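Local coordinates for putative metallopeptidase (Shewanella baltica OS155, PDB 3IEH), which binds a zinc ion and probably acts as a metal-dependent hydrolase of the M14 carboxypeptidase family, at residues E171-R176 with T247-N252; R176-Y181 with G202-A207. One frame throughout, in Å; residues are numbered along the deposited sequence.

Contact 1 (E171-R176 with T247-N252)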
loop_
_atom_site.group_PDB
_atom_site.type_symbol
_atom_site.label_atom_id
_atom_site.label_comp_id
_atom_site.label_asym_id
_atom_site.label_seq_id
_atom_site.Cartn_x
_atom_site.Cartn_y
_atom_site.Cartn_z
ATOM N N GLU A 171 -4.561 2.797 6.080
ATOM C CA GLU A 171 -4.913 3.055 7.465
ATOM C C GLU A 171 -6.376 3.449 7.553
ATOM O O GLU A 171 -6.942 3.925 6.596
ATOM C CB GLU A 171 -4.065 4.154 8.059
ATOM C CG GLU A 171 -2.594 3.926 8.036
ATOM C CD GLU A 171 -1.930 4.651 9.188
ATOM O OE1 GLU A 171 -1.579 5.816 9.005
ATOM O OE2 GLU A 171 -1.836 4.105 10.312
ATOM N N ASP A 172 -6.981 3.232 8.711
ATOM C CA ASP A 172 -8.387 3.566 8.935
ATOM C C ASP A 172 -8.444 4.593 10.078
ATOM O O ASP A 172 -8.228 4.246 11.241
ATOM C CB ASP A 172 -9.163 2.269 9.248
ATOM C CG ASP A 172 -10.677 2.477 9.450
ATOM O OD1 ASP A 172 -11.187 3.619 9.559
ATOM O OD2 ASP A 172 -11.366 1.452 9.533
ATOM N N VAL A 173 -8.742 5.849 9.725
ATOM C CA VAL A 173 -8.841 6.965 10.696
ATOM C C VAL A 173 -10.078 6.867 11.612
ATOM O O VAL A 173 -10.146 7.529 12.629
ATOM C CB VAL A 173 -8.802 8.369 9.992
ATOM C CG1 VAL A 173 -10.042 8.615 9.093
ATOM C CG2 VAL A 173 -8.703 9.457 11.005
ATOM N N LEU A 174 -11.040 6.023 11.263
ATOM C CA LEU A 174 -12.189 5.814 12.105
ATOM C C LEU A 174 -12.020 4.628 13.042
ATOM O O LEU A 174 -12.950 4.299 13.777
ATOM C CB LEU A 174 -13.428 5.606 11.249
ATOM C CG LEU A 174 -13.846 6.845 10.443
ATOM C CD1 LEU A 174 -15.091 6.528 9.618
ATOM C CD2 LEU A 174 -14.081 8.065 11.346
ATOM N N SER A 175 -10.843 4.001 13.058
ATOM C CA SER A 175 -10.664 2.776 13.837
ATOM C C SER A 175 -9.518 2.791 14.841
ATOM O O SER A 175 -8.451 3.356 14.590
ATOM C CB SER A 175 -10.463 1.589 12.885
ATOM O OG SER A 175 -10.397 0.350 13.614
ATOM N N ARG A 176 -9.756 2.150 15.986
ATOM C CA ARG A 176 -8.693 1.872 16.946
ATOM C C ARG A 176 -8.204 0.402 16.846
ATOM O O ARG A 176 -7.265 0.012 17.526
ATOM C CB ARG A 176 -9.130 2.245 18.355
ATOM C CG ARG A 176 -10.272 1.444 18.903
ATOM C CD ARG A 176 -10.543 1.842 20.360
ATOM N NE ARG A 176 -9.416 1.497 21.220
ATOM C CZ ARG A 176 -9.118 0.263 21.631
ATOM N NH1 ARG A 176 -9.866 -0.785 21.282
ATOM N NH2 ARG A 176 -8.050 0.075 22.403
ATOM N N THR A 247 -4.019 -0.434 9.389
ATOM C CA THR A 247 -3.645 -0.080 10.743
ATOM C C THR A 247 -4.583 1.026 11.259
ATOM O O THR A 247 -5.072 1.878 10.502
ATOM C CB THR A 247 -2.156 0.358 10.856
ATOM O OG1 THR A 247 -1.849 1.365 9.876
ATOM C CG2 THR A 247 -1.229 -0.836 10.693
ATOM N N PRO A 248 -4.856 1.019 12.549
ATOM C CA PRO A 248 -5.814 1.985 13.089
ATOM C C PRO A 248 -5.213 3.356 13.349
ATOM O O PRO A 248 -4.354 3.496 14.237
ATOM C CB PRO A 248 -6.253 1.329 14.404
ATOM C CG PRO A 248 -5.070 0.472 14.808
ATOM C CD PRO A 248 -4.415 0.027 13.541
ATOM N N ALA A 249 -5.726 4.375 12.660
ATOM C CA ALA A 249 -5.124 5.708 12.714
ATOM C C ALA A 249 -5.529 6.515 13.952
ATOM O O ALA A 249 -5.137 7.681 14.088
ATOM C CB ALA A 249 -5.414 6.493 11.420
ATOM N N LEU A 250 -6.321 5.899 14.837
ATOM C CA LEU A 250 -6.641 6.471 16.177
ATOM C C LEU A 250 -5.575 6.076 17.209
ATOM O O LEU A 250 -5.597 6.548 18.326
ATOM C CB LEU A 250 -8.039 6.039 16.683
ATOM C CG LEU A 250 -9.271 6.538 15.912
ATOM C CD1 LEU A 250 -10.591 5.929 16.492
ATOM C CD2 LEU A 250 -9.314 8.093 15.894
ATOM N N GLN A 251 -4.660 5.194 16.839
ATOM C CA GLN A 251 -3.556 4.811 17.703
ATOM C C GLN A 251 -2.344 5.697 17.403
ATOM O O GLN A 251 -2.318 6.478 16.439
ATOM C CB GLN A 251 -3.173 3.330 17.467
ATOM C CG GLN A 251 -4.275 2.287 17.744
ATOM C CD GLN A 251 -4.727 2.219 19.199
ATOM O OE1 GLN A 251 -4.098 2.820 20.059
ATOM N NE2 GLN A 251 -5.829 1.479 19.479
ATOM N N ASN A 252 -1.325 5.524 18.225
ATOM C CA ASN A 252 -0.056 6.216 18.122
ATOM C C ASN A 252 0.629 6.066 16.752
ATOM O O ASN A 252 0.820 4.965 16.228
ATOM C CB ASN A 252 0.880 5.744 19.237
ATOM C CG ASN A 252 2.244 6.387 19.159
ATOM O OD1 ASN A 252 3.086 6.023 18.317
ATOM N ND2 ASN A 252 2.483 7.353 20.043
#

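Contact 2 (R176-Y181 with G202-A207)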
loop_
_atom_site.group_PDB
_atom_site.type_symbol
_atom_site.label_atom_id
_atom_site.label_comp_id
_atom_site.label_asym_id
_atom_site.label_seq_id
_atom_site.Cartn_x
_atom_site.Cartn_y
_atom_site.Cartn_z
ATOM N N ARG A 176 -9.756 2.150 15.986
ATOM C CA ARG A 176 -8.693 1.872 16.946
ATOM C C ARG A 176 -8.204 0.402 16.846
ATOM O O ARG A 176 -7.265 0.012 17.526
ATOM C CB ARG A 176 -9.130 2.245 18.355
ATOM C CG ARG A 176 -10.272 1.444 18.903
ATOM C CD ARG A 176 -10.543 1.842 20.360
ATOM N NE ARG A 176 -9.416 1.497 21.220
ATOM C CZ ARG A 176 -9.118 0.263 21.631
ATOM N NH1 ARG A 176 -9.866 -0.785 21.282
ATOM N NH2 ARG A 176 -8.050 0.075 22.403
ATOM N N GLU A 177 -8.807 -0.372 15.938
ATOM C CA GLU A 177 -8.559 -1.810 15.799
ATOM C C GLU A 177 -8.003 -2.135 14.416
ATOM O O GLU A 177 -8.489 -1.596 13.426
ATOM C CB GLU A 177 -9.884 -2.568 15.969
ATOM C CG GLU A 177 -10.464 -2.490 17.357
ATOM C CD GLU A 177 -11.809 -3.189 17.481
ATOM O OE1 GLU A 177 -12.520 -3.286 16.477
ATOM O OE2 GLU A 177 -12.161 -3.637 18.591
ATOM N N ALA A 178 -7.012 -3.010 14.335
ATOM C CA ALA A 178 -6.401 -3.350 13.029
ATOM C C ALA A 178 -7.247 -4.376 12.256
ATOM O O ALA A 178 -8.041 -5.112 12.844
ATOM C CB ALA A 178 -4.986 -3.893 13.228
ATOM N N TYR A 179 -7.078 -4.418 10.938
ATOM C CA TYR A 179 -7.681 -5.468 10.138
ATOM C C TYR A 179 -6.993 -5.518 8.790
ATOM O O TYR A 179 -6.124 -4.689 8.478
ATOM C CB TYR A 179 -9.219 -5.321 10.025
ATOM C CG TYR A 179 -9.674 -4.016 9.447
ATOM C CD1 TYR A 179 -9.736 -2.854 10.248
ATOM C CD2 TYR A 179 -10.061 -3.927 8.102
ATOM C CE1 TYR A 179 -10.159 -1.635 9.719
ATOM C CE2 TYR A 179 -10.489 -2.702 7.546
ATOM C CZ TYR A 179 -10.512 -1.555 8.352
ATOM O OH TYR A 179 -10.934 -0.353 7.815
ATOM N N VAL A 180 -7.329 -6.541 8.014
ATOM C CA VAL A 180 -6.681 -6.775 6.737
ATOM C C VAL A 180 -7.648 -7.408 5.741
ATOM O O VAL A 180 -8.383 -8.301 6.101
ATOM C CB VAL A 180 -5.434 -7.693 6.898
ATOM C CG1 VAL A 180 -5.769 -8.903 7.728
ATOM C CG2 VAL A 180 -4.928 -8.127 5.529
ATOM N N TYR A 181 -7.656 -6.894 4.512
ATOM C CA TYR A 181 -8.400 -7.458 3.396
ATOM C C TYR A 181 -7.404 -8.362 2.722
ATOM O O TYR A 181 -6.331 -7.900 2.404
ATOM C CB TYR A 181 -8.796 -6.380 2.354
ATOM C CG TYR A 181 -9.764 -5.299 2.817
ATOM C CD1 TYR A 181 -9.309 -4.138 3.441
ATOM C CD2 TYR A 181 -11.120 -5.419 2.592
ATOM C CE1 TYR A 181 -10.193 -3.147 3.859
ATOM C CE2 TYR A 181 -12.008 -4.447 3.009
ATOM C CZ TYR A 181 -11.552 -3.315 3.631
ATOM O OH TYR A 181 -12.466 -2.359 4.030
ATOM N N GLY A 202 -0.122 -8.056 16.741
ATOM C CA GLY A 202 0.983 -7.868 17.676
ATOM C C GLY A 202 1.198 -6.423 18.085
ATOM O O GLY A 202 1.880 -6.170 19.056
ATOM N N TYR A 203 0.646 -5.474 17.333
ATOM C CA TYR A 203 0.750 -4.047 17.666
ATOM C C TYR A 203 -0.555 -3.464 18.148
ATOM O O TYR A 203 -0.543 -2.498 18.921
ATOM C CB TYR A 203 1.190 -3.214 16.455
ATOM C CG TYR A 203 2.567 -3.565 16.003
ATOM C CD1 TYR A 203 2.762 -4.634 15.151
ATOM C CD2 TYR A 203 3.681 -2.870 16.460
ATOM C CE1 TYR A 203 4.017 -4.994 14.724
ATOM C CE2 TYR A 203 4.960 -3.238 16.044
ATOM C CZ TYR A 203 5.115 -4.302 15.175
ATOM O OH TYR A 203 6.353 -4.710 14.731
ATOM N N PHE A 204 -1.678 -4.019 17.680
ATOM C CA PHE A 204 -2.971 -3.411 17.978
ATOM C C PHE A 204 -4.025 -4.435 18.329
ATOM O O PHE A 204 -3.873 -5.626 18.039
ATOM C CB PHE A 204 -3.467 -2.601 16.760
ATOM C CG PHE A 204 -2.484 -1.610 16.248
ATOM C CD1 PHE A 204 -2.151 -0.501 17.002
ATOM C CD2 PHE A 204 -1.893 -1.783 15.009
ATOM C CE1 PHE A 204 -1.239 0.416 16.546
ATOM C CE2 PHE A 204 -0.969 -0.878 14.546
ATOM C CZ PHE A 204 -0.638 0.226 15.312
ATOM N N PRO A 205 -5.101 -3.977 18.972
ATOM C CA PRO A 205 -6.246 -4.900 19.069
ATOM C C PRO A 205 -6.816 -5.122 17.641
ATOM O O PRO A 205 -6.643 -4.267 16.769
ATOM C CB PRO A 205 -7.253 -4.174 19.970
ATOM C CG PRO A 205 -6.809 -2.704 20.029
ATOM C CD PRO A 205 -5.348 -2.648 19.567
ATOM N N ILE A 206 -7.477 -6.254 17.436
ATOM C CA ILE A 206 -7.996 -6.680 16.148
ATOM C C ILE A 206 -9.493 -6.359 15.959
ATOM O O ILE A 206 -10.248 -6.348 16.906
ATOM C CB ILE A 206 -7.761 -8.209 16.034
ATOM C CG1 ILE A 206 -6.273 -8.480 15.755
ATOM C CG2 ILE A 206 -8.657 -8.841 14.998
ATOM C CD1 ILE A 206 -5.646 -7.712 14.571
ATOM N N ALA A 207 -9.924 -6.104 14.727
ATOM C CA ALA A 207 -11.357 -5.873 14.450
ATOM C C ALA A 207 -12.061 -7.230 14.540
ATOM O O ALA A 207 -12.198 -7.946 13.542
ATOM C CB ALA A 207 -11.545 -5.254 13.088
#

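Contact 1 (E171-R176 with T247-N252)
Thr247 holds OG1 between its own backbone N and carbonyl carbon (chi1 51°), while Glu171 swings CG anti to its carbonyl carbon (chi1 -58°) and runs extended beyond it, which brings hydroxyl and carboxylate together on one face of the sheet. Thr247 OG1 donates to Glu171 OE2 at 2.8 Å, reaching the anti side of the carboxylate. The same OE2 forms a salt bridge with Arg256, and OE1 accepts from the backbone N of Ala81, so both carboxylate oxygens are engaged. The strand ends 171-172 and 247-248 run parallel, with Asp172 N bonded to Thr247 O at 2.9 Å. Asp172 O then takes two donors from opposite faces of its plane, Ala249 N across the contact and Ser175 N from its own type I turn. Within that turn the Asp172 side chain accepts from Leu174 N through OD1, an Asx turn, and OD2 goes to Tyr179. Ala249 CB fits against Val173 CA at 3.5 Å, and Leu250 lays CD2 against Val173 O and CD1 beside the backbone of Ser175. Gln251 points NE2 at Arg176 O, 2.8 Å away; the bond is nearly straight, lies in both the amide and carbonyl planes and uses a lone pair. That amide nitrogen also sits over one face of the Arg176 guanidinium. The parallel pairing thus gives way to two type I turns, 172-175 and 248-251, joined by Ala249 N to Asp172 O and the weak Leu250 N to Ser175 O bond, with the Gln251 amide gripping Arg176 just beyond. Glu171, whose backbone N bonds the zinc ligand Glu79, belongs to the second shell of the metal site, where Arg256 probably offsets its buried negative charge.

Contact 2 (R176-Y181 with G202-A207)
Glu177 lies along the loop that carries Pro205, Ile206 and Ala207, and its side chain can be followed outward over that backbone. CB sits 3.7 Å from both Pro205 O and Ala207 N, beside the two bridge hydrogen bonds. With CG anti to the carbonyl carbon (chi1 -67°) and the chain extended from there, CG passes near Ile206 O. CD comes to 3.6 Å from Ile206 O, and at the tip OE1 rests against Ala207 CA, and both oxygens stay near Ile206 O. None of these approaches is a hydrogen bond: the carboxylate is laid on the peptide by packing. Trimmed to an alanine, position Glu177 would probably leave the peptide between Ile206 and Ala207 uncovered beyond CB and cost the loop part of its grip on 176-181. The backbone link itself is a single bridge around Ala178, which gives its N to Pro205 O and takes Ala207 N on its O, each at 2.8 Å. Its methyl group faces Phe204 CB and Ile206 CD1, both 4.1 Å away, so the small side chain touches residues on both sides of Pro205. Next along, Tyr179 CB packs on Ala207 CB at 3.8 Å, where the strand 179-183 begins; its ring has Glu177 O at the edge, in plane, and its hydroxyl bonds Asp172. At the other end the Arg176 and Pro205 side chains cross at about a right angle, Pro205 CG 3.8 Å from Arg176 NH1. Phe204 turns on to Thr247 and Pro248 of strand 242-248. Two short backbone bonds with apolar contacts on Ala178 thus join the loop after helix 191-201 to the lead-in of strand 179-183, whereas the Glu177 carboxylate probably contributes contact area, its charge gaining nothing from the nearby carbonyl oxygen.

Overall arrangement
Contacts 1 and 2 lie about 9 Å apart, centre to centre, and share Arg176, where the chain leaves the turn after strand 165-172 on its way to strand 179-183. They also meet directly: Asp172 OD2 is 2.5 Å from Tyr179 OH, a probable hydrogen bond, and Pro248 CD packs at 3.4 Å on Phe204 CD2. Strand 242-248 stands between 165-172 and 179-183 in the mixed sheet; contact 1 includes its end. The Glu171 side chain is about 6 Å from the zinc ion and that of Tyr179 about 8 Å. The side chains of Tyr179 and Asp172 come within about 3 and 4 Å of that of Glu246, the predicted proton donor/acceptor, so both contacts border the probable active site.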